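Local coordinates for citrate synthase (Metallosphaera sedula, PDB 6ABW), which probably catalyses the condensation of acetyl-CoA with oxaloacetate and water to citrate and CoA, a step of the tricarboxylic acid cycle, at residues Leu205-Thr210 against Tyr215-Ala220; Val219-Ala224 against Leu352-His357. All coordinates share one frame; numbering follows the deposited sequence.

Interaction 1: residues Leu205-Thr210 against Tyr215-Ala220; sequences LVTSST and YSCVVA
Thr207 meets Ala220 and Cys217 where the consecutive helices 199-208 and 214-225 come together, the CA atoms of Thr207 and Cys217 just 5.4 Å apart. The packing is tightest at Thr207 OG1, which lies 3.2 Å from Ala220 CB. That hydroxyl hydrogen-bonds to the carbonyl oxygen of Ala203 in its own helix, so the oxygen facing the methyl already has its hydrogen-bond partner. With OG1 beside the backbone N (chi1 -63°), CG2 stands opposite that nitrogen and reaches the backbone of the other helix, 3.9 Å from Cys217 CA. Beside it, Cys217 SG packs against Ser208, 3.7 Å from its CB, while Ser208 OG turns back to Leu205 O at 2.7 Å. The Ser216 side is looser: its CB stays 4.5 Å from Thr207 CG2, its carbonyl oxygen comes to 3.8 Å from that methyl, and its hydroxyl bonds to Ser116 of the same chain and to Glu109 of the second subunit. No solvent side exists, every touching residue being buried. No hydrogen bond joins the two segments: the hydroxyls of Thr207 and Ser208 bond back within their own helix, that of Ser216 beyond both segments. The close approach therefore rests on small side chains in van der Waals contact.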
ATOM      1  N   LEU A 205      -0.435   8.678  -3.279  1.00 10.57           N
ATOM      2  CA  LEU A 205       0.494   9.705  -3.598  1.00 11.07           C
ATOM      3  C   LEU A 205       1.914   9.386  -3.117  1.00 10.28           C
ATOM      4  O   LEU A 205       2.868   9.504  -3.864  1.00  9.79           O
ATOM      5  CB  LEU A 205       0.002  11.043  -3.063  1.00 12.07           C
ATOM      6  CG  LEU A 205      -1.266  11.589  -3.722  1.00 12.79           C
ATOM      7  CD1 LEU A 205      -1.758  12.818  -2.923  1.00 15.33           C
ATOM      8  CD2 LEU A 205      -1.023  12.024  -5.170  1.00 13.06           C
ATOM      9  N   VAL A 206       2.038   8.886  -1.896  1.00 10.59           N
ATOM     10  CA  VAL A 206       3.323   8.467  -1.365  1.00 11.62           C
ATOM     11  C   VAL A 206       3.954   7.367  -2.220  1.00 10.47           C
ATOM     12  O   VAL A 206       5.135   7.377  -2.531  1.00 11.05           O
ATOM     13  CB  VAL A 206       3.183   7.923   0.072  1.00 12.01           C
ATOM     14  CG1 VAL A 206       4.521   7.367   0.570  1.00 13.71           C
ATOM     15  CG2 VAL A 206       2.802   9.064   0.961  1.00 13.00           C
ATOM     16  N   THR A 207       3.153   6.416  -2.623  1.00 10.63           N
ATOM     17  CA  THR A 207       3.602   5.327  -3.422  1.00 11.28           C
ATOM     18  C   THR A 207       4.040   5.856  -4.799  1.00 12.62           C
ATOM     19  O   THR A 207       5.067   5.413  -5.351  1.00 14.12           O
ATOM     20  CB  THR A 207       2.494   4.250  -3.507  1.00 13.35           C
ATOM     21  OG1 THR A 207       2.256   3.748  -2.168  1.00 14.18           O
ATOM     22  CG2 THR A 207       2.919   3.091  -4.315  1.00 13.86           C
ATOM     23  N   SER A 208       3.291   6.812  -5.364  1.00 10.26           N
ATOM     24  CA  SER A 208       3.601   7.336  -6.679  1.00 10.96           C
ATOM     25  C   SER A 208       4.940   8.104  -6.654  1.00 11.87           C
ATOM     26  O   SER A 208       5.626   8.198  -7.691  1.00 11.55           O
ATOM     27  CB  SER A 208       2.474   8.226  -7.215  1.00 11.83           C
ATOM     28  OG  SER A 208       2.478   9.503  -6.586  1.00 12.21           O
ATOM     29  N   SER A 209       5.310   8.620  -5.500  1.00 12.59           N
ATOM     30  CA  SER A 209       6.577   9.404  -5.353  1.00 13.18           C
ATOM     31  C   SER A 209       7.854   8.610  -5.628  1.00 14.40           C
ATOM     32  O   SER A 209       8.928   9.189  -5.864  1.00 13.46           O
ATOM     33  CB  SER A 209       6.675  10.062  -3.961  1.00 14.66           C
ATOM     34  OG  SER A 209       7.087   9.186  -2.893  1.00 13.99           O
ATOM     35  N   THR A 210       7.781   7.310  -5.525  1.00 11.80           N
ATOM     36  CA  THR A 210       8.907   6.458  -5.858  1.00 11.87           C
ATOM     37  C   THR A 210       8.839   5.952  -7.288  1.00 11.32           C
ATOM     38  O   THR A 210       9.664   5.140  -7.681  1.00 11.65           O
ATOM     39  CB  THR A 210       8.962   5.231  -4.920  1.00 11.67           C
ATOM     40  OG1 THR A 210       7.878   4.348  -5.240  1.00 10.66           O
ATOM     41  CG2 THR A 210       8.874   5.618  -3.459  1.00 11.90           C
ATOM     42  N   TYR A 215      -0.964   0.510 -10.600  1.00  8.50           N
ATOM     43  CA  TYR A 215      -1.655  -0.512  -9.887  1.00  8.79           C
ATOM     44  C   TYR A 215      -1.222  -0.609  -8.402  1.00  8.76           C
ATOM     45  O   TYR A 215      -2.097  -0.769  -7.525  1.00  8.81           O
ATOM     46  CB  TYR A 215      -1.476  -1.871 -10.548  1.00  9.17           C
ATOM     47  CG  TYR A 215      -2.231  -1.994 -11.876  1.00  9.84           C
ATOM     48  CD1 TYR A 215      -1.660  -1.566 -13.045  1.00 10.57           C
ATOM     49  CD2 TYR A 215      -3.516  -2.521 -11.948  1.00  9.76           C
ATOM     50  CE1 TYR A 215      -2.332  -1.640 -14.277  1.00 10.81           C
ATOM     51  CE2 TYR A 215      -4.165  -2.656 -13.150  1.00 10.47           C
ATOM     52  CZ  TYR A 215      -3.593  -2.183 -14.327  1.00 11.02           C
ATOM     53  OH  TYR A 215      -4.283  -2.269 -15.566  1.00 11.32           O
ATOM     54  N   SER A 216       0.088  -0.454  -8.138  1.00  8.64           N
ATOM     55  CA  SER A 216       0.637  -0.476  -6.781  1.00  8.71           C
ATOM     56  C   SER A 216       0.213   0.778  -6.010  1.00  8.77           C
ATOM     57  O   SER A 216       0.032   0.675  -4.811  1.00  7.42           O
ATOM     58  CB  SER A 216       2.150  -0.670  -6.741  1.00 10.24           C
ATOM     59  OG  SER A 216       2.380  -2.080  -6.812  1.00 11.28           O
ATOM     60  N   CYS A 217       0.041   1.907  -6.702  1.00  8.46           N
ATOM     61  CA  CYS A 217      -0.568   3.077  -6.073  1.00  9.06           C
ATOM     62  C   CYS A 217      -1.972   2.754  -5.550  1.00  8.52           C
ATOM     63  O   CYS A 217      -2.288   3.087  -4.409  1.00  8.69           O
ATOM     64  CB  CYS A 217      -0.550   4.290  -7.005  1.00 10.14           C
ATOM     65  SG  CYS A 217       1.121   4.787  -7.478  1.00 12.08           S
ATOM     66  N   VAL A 218      -2.790   2.090  -6.363  1.00  7.77           N
ATOM     67  CA  VAL A 218      -4.103   1.628  -5.906  1.00  7.95           C
ATOM     68  C   VAL A 218      -3.996   0.585  -4.779  1.00  7.30           C
ATOM     69  O   VAL A 218      -4.809   0.602  -3.859  1.00  7.35           O
ATOM     70  CB  VAL A 218      -4.990   1.168  -7.096  1.00  8.30           C
ATOM     71  CG1 VAL A 218      -6.293   0.603  -6.622  1.00  8.69           C
ATOM     72  CG2 VAL A 218      -5.215   2.376  -7.961  1.00  9.14           C
ATOM     73  N   VAL A 219      -3.045  -0.325  -4.816  1.00  7.55           N
ATOM     74  CA  VAL A 219      -2.831  -1.280  -3.712  1.00  7.25           C
ATOM     75  C   VAL A 219      -2.651  -0.527  -2.388  1.00  6.91           C
ATOM     76  O   VAL A 219      -3.307  -0.869  -1.375  1.00  7.16           O
ATOM     77  CB  VAL A 219      -1.635  -2.220  -3.957  1.00  8.37           C
ATOM     78  CG1 VAL A 219      -1.245  -3.030  -2.748  1.00  8.17           C
ATOM     79  CG2 VAL A 219      -1.980  -3.101  -5.084  1.00  8.66           C
ATOM     80  N   ALA A 220      -1.808   0.495  -2.404  1.00  6.80           N
ATOM     81  CA  ALA A 220      -1.590   1.249  -1.183  1.00  7.05           C
ATOM     82  C   ALA A 220      -2.872   1.995  -0.693  1.00  6.99           C
ATOM     83  O   ALA A 220      -3.179   2.057   0.509  1.00  6.86           O
ATOM     84  CB  ALA A 220      -0.476   2.237  -1.383  1.00  7.40           C
TER

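Interaction 2: residues Val219-Ala224 against Leu352-His357; sequences VAALAA and LGWTAH
Ala221 and Trp354 mark the nearest approach of two helical backbones, with their CA atoms 7.7 Å apart, a spacing filled by the indole of Trp354. Residues 219-224 belong to helix 214-225 and residues 352-357 to helix 342-365; no hydrogen bond passes between them. The main interaction is a CH-pi contact. Ala221 CB sits over one face of the indole, 3.6 Å from the centroid of the six-membered ring and 14° off its normal, so the methyl carbon lies almost directly above the ring centre. Its closest ring atom is Trp354 CE2, at 3.5 Å from Ala221 CB. The indole lies between the helices because CG stands anti to the carbonyl carbon (chi1 -67°), beside the backbone N. Leu222 reaches the far end of the ring obliquely, its CD2 3.9 Å from Trp354 CH2, the two side chains crossing at about a right angle. With an alanine in place of Trp354, the Ala221 methyl would probably lose its aromatic floor and the Leu222 branch its partner across the contact, opening a gap between the helices. Helix 199-208 borders the pair: Thr201 touches the indole, Ser200 packs on Ala221 and accepts a weak hydrogen bond from Trp354 NE1. Helix 104-119 supplies Met108 against Leu222, helix 56-65 packs on Leu352, and Lys26 of strand 24-28 bonds to His357.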
ATOM      1  N   VAL A 219      -3.045  -0.325  -4.816  1.00  7.55           N
ATOM      2  CA  VAL A 219      -2.831  -1.280  -3.712  1.00  7.25           C
ATOM      3  C   VAL A 219      -2.651  -0.527  -2.388  1.00  6.91           C
ATOM      4  O   VAL A 219      -3.307  -0.869  -1.375  1.00  7.16           O
ATOM      5  CB  VAL A 219      -1.635  -2.220  -3.957  1.00  8.37           C
ATOM      6  CG1 VAL A 219      -1.245  -3.030  -2.748  1.00  8.17           C
ATOM      7  CG2 VAL A 219      -1.980  -3.101  -5.084  1.00  8.66           C
ATOM      8  N   ALA A 220      -1.808   0.495  -2.404  1.00  6.80           N
ATOM      9  CA  ALA A 220      -1.590   1.249  -1.183  1.00  7.05           C
ATOM     10  C   ALA A 220      -2.872   1.995  -0.693  1.00  6.99           C
ATOM     11  O   ALA A 220      -3.179   2.057   0.509  1.00  6.86           O
ATOM     12  CB  ALA A 220      -0.476   2.237  -1.383  1.00  7.40           C
ATOM     13  N   ALA A 221      -3.597   2.554  -1.637  1.00  6.65           N
ATOM     14  CA  ALA A 221      -4.875   3.160  -1.338  1.00  6.53           C
ATOM     15  C   ALA A 221      -5.837   2.227  -0.686  1.00  6.79           C
ATOM     16  O   ALA A 221      -6.459   2.558   0.357  1.00  6.14           O
ATOM     17  CB  ALA A 221      -5.472   3.819  -2.581  1.00  7.01           C
ATOM     18  N   LEU A 222      -5.939   1.012  -1.238  1.00  6.81           N
ATOM     19  CA  LEU A 222      -6.777   0.005  -0.641  1.00  7.40           C
ATOM     20  C   LEU A 222      -6.351  -0.517   0.707  1.00  7.53           C
ATOM     21  O   LEU A 222      -7.191  -0.776   1.566  1.00  7.65           O
ATOM     22  CB  LEU A 222      -6.928  -1.161  -1.602  1.00  7.61           C
ATOM     23  CG  LEU A 222      -7.665  -0.867  -2.932  1.00  7.56           C
ATOM     24  CD1 LEU A 222      -7.327  -1.998  -3.879  1.00  7.91           C
ATOM     25  CD2 LEU A 222      -9.177  -0.743  -2.782  1.00  8.26           C
ATOM     26  N   ALA A 223      -5.038  -0.614   0.908  1.00  7.78           N
ATOM     27  CA  ALA A 223      -4.471  -0.930   2.222  1.00  7.82           C
ATOM     28  C   ALA A 223      -4.923   0.079   3.273  1.00  7.66           C
ATOM     29  O   ALA A 223      -5.326  -0.290   4.374  1.00  8.12           O
ATOM     30  CB  ALA A 223      -2.932  -0.966   2.182  1.00  8.09           C
ATOM     31  N   ALA A 224      -4.882   1.355   2.948  1.00  8.07           N
ATOM     32  CA  ALA A 224      -5.371   2.376   3.857  1.00  8.20           C
ATOM     33  C   ALA A 224      -6.908   2.379   4.043  1.00  9.08           C
ATOM     34  O   ALA A 224      -7.419   2.504   5.175  1.00  9.82           O
ATOM     35  CB  ALA A 224      -4.923   3.756   3.362  1.00  9.15           C
ATOM     36  N   LEU A 352     -11.021   6.092  -9.875  1.00 10.31           N
ATOM     37  CA  LEU A 352     -10.858   7.151 -10.804  1.00 10.38           C
ATOM     38  C   LEU A 352     -10.145   8.299 -10.182  1.00 10.16           C
ATOM     39  O   LEU A 352      -9.168   8.755 -10.767  1.00 11.26           O
ATOM     40  CB  LEU A 352     -12.179   7.609 -11.368  1.00 11.01           C
ATOM     41  CG  LEU A 352     -12.117   8.769 -12.354  1.00 10.79           C
ATOM     42  CD1 LEU A 352     -11.200   8.413 -13.518  1.00 11.49           C
ATOM     43  CD2 LEU A 352     -13.524   9.141 -12.915  1.00 11.22           C
ATOM     44  N   GLY A 353     -10.585   8.745  -9.011  1.00  9.58           N
ATOM     45  CA  GLY A 353      -9.895   9.814  -8.284  1.00  8.92           C
ATOM     46  C   GLY A 353      -8.472   9.468  -7.867  1.00  9.64           C
ATOM     47  O   GLY A 353      -7.568  10.285  -8.039  1.00  9.62           O
ATOM     48  N   TRP A 354      -8.236   8.232  -7.410  1.00  8.42           N
ATOM     49  CA  TRP A 354      -6.867   7.813  -7.080  1.00  9.08           C
ATOM     50  C   TRP A 354      -5.897   7.888  -8.267  1.00  9.52           C
ATOM     51  O   TRP A 354      -4.851   8.494  -8.168  1.00  9.46           O
ATOM     52  CB  TRP A 354      -6.864   6.387  -6.490  1.00  8.76           C
ATOM     53  CG  TRP A 354      -7.521   6.245  -5.150  1.00  8.45           C
ATOM     54  CD1 TRP A 354      -7.618   7.176  -4.164  1.00  8.28           C
ATOM     55  CD2 TRP A 354      -8.139   5.052  -4.636  1.00  8.29           C
ATOM     56  NE1 TRP A 354      -8.263   6.637  -3.082  1.00  8.55           N
ATOM     57  CE2 TRP A 354      -8.563   5.323  -3.336  1.00  7.98           C
ATOM     58  CE3 TRP A 354      -8.319   3.773  -5.145  1.00  8.67           C
ATOM     59  CZ2 TRP A 354      -9.262   4.419  -2.595  1.00  8.43           C
ATOM     60  CZ3 TRP A 354      -8.989   2.865  -4.389  1.00  8.63           C
ATOM     61  CH2 TRP A 354      -9.438   3.173  -3.131  1.00  8.71           C
ATOM     62  N   THR A 355      -6.297   7.349  -9.387  1.00  9.02           N
ATOM     63  CA  THR A 355      -5.452   7.314 -10.558  1.00  9.60           C
ATOM     64  C   THR A 355      -5.262   8.757 -11.087  1.00  9.02           C
ATOM     65  O   THR A 355      -4.125   9.181 -11.439  1.00  9.54           O
ATOM     66  CB  THR A 355      -5.978   6.448 -11.664  1.00 10.14           C
ATOM     67  OG1 THR A 355      -7.305   6.833 -12.086  1.00 11.45           O
ATOM     68  CG2 THR A 355      -5.930   4.977 -11.354  1.00 11.11           C
ATOM     69  N   ALA A 356      -6.345   9.553 -11.072  1.00  8.75           N
ATOM     70  CA  ALA A 356      -6.205  10.906 -11.587  1.00 10.03           C
ATOM     71  C   ALA A 356      -5.318  11.777 -10.708  1.00 10.70           C
ATOM     72  O   ALA A 356      -4.496  12.612 -11.234  1.00 12.18           O
ATOM     73  CB  ALA A 356      -7.586  11.565 -11.765  1.00 10.65           C
ATOM     74  N   HIS A 357      -5.397  11.608  -9.394  1.00 10.82           N
ATOM     75  CA  HIS A 357      -4.507  12.341  -8.473  1.00 12.12           C
ATOM     76  C   HIS A 357      -3.043  11.949  -8.614  1.00 11.42           C
ATOM     77  O   HIS A 357      -2.166  12.798  -8.551  1.00 11.94           O
ATOM     78  CB  HIS A 357      -4.910  12.191  -7.018  1.00 13.65           C
ATOM     79  CG  HIS A 357      -5.987  13.121  -6.586  1.00 15.10           C
ATOM     80  ND1 HIS A 357      -5.718  14.409  -6.199  1.00 19.88           N
ATOM     81  CD2 HIS A 357      -7.321  12.943  -6.390  1.00 17.46           C
ATOM     82  CE1 HIS A 357      -6.859  15.030  -5.905  1.00 19.87           C
ATOM     83  NE2 HIS A 357      -7.844  14.154  -5.996  1.00 17.61           N
TER

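How the interactions relate
Interactions 1 and 2 are successive contacts of helix 214-225, which share Val219 and Ala220 and have centres 7 Å apart. Ala220 faces helix 199-208 in the first, and the next residue, Ala221, faces helix 342-365 in the second. Direct packing also joins them: Val218 CG1 lies 4.0 Å from Trp354 CE3, and Leu205 CD2 lies 3.7 Å from His357 O. Three helices thus pack mutually, with interaction 2 deeper, its centre about 9 Å from the centre of the chain, against about 17 Å for interaction 1. Both contacts touch the second subunit, where Val219 meets its counterpart Val219. Neither reaches the ligand pocket; the Trp354 side chain is about 13 Å from bound acetyl-CoA.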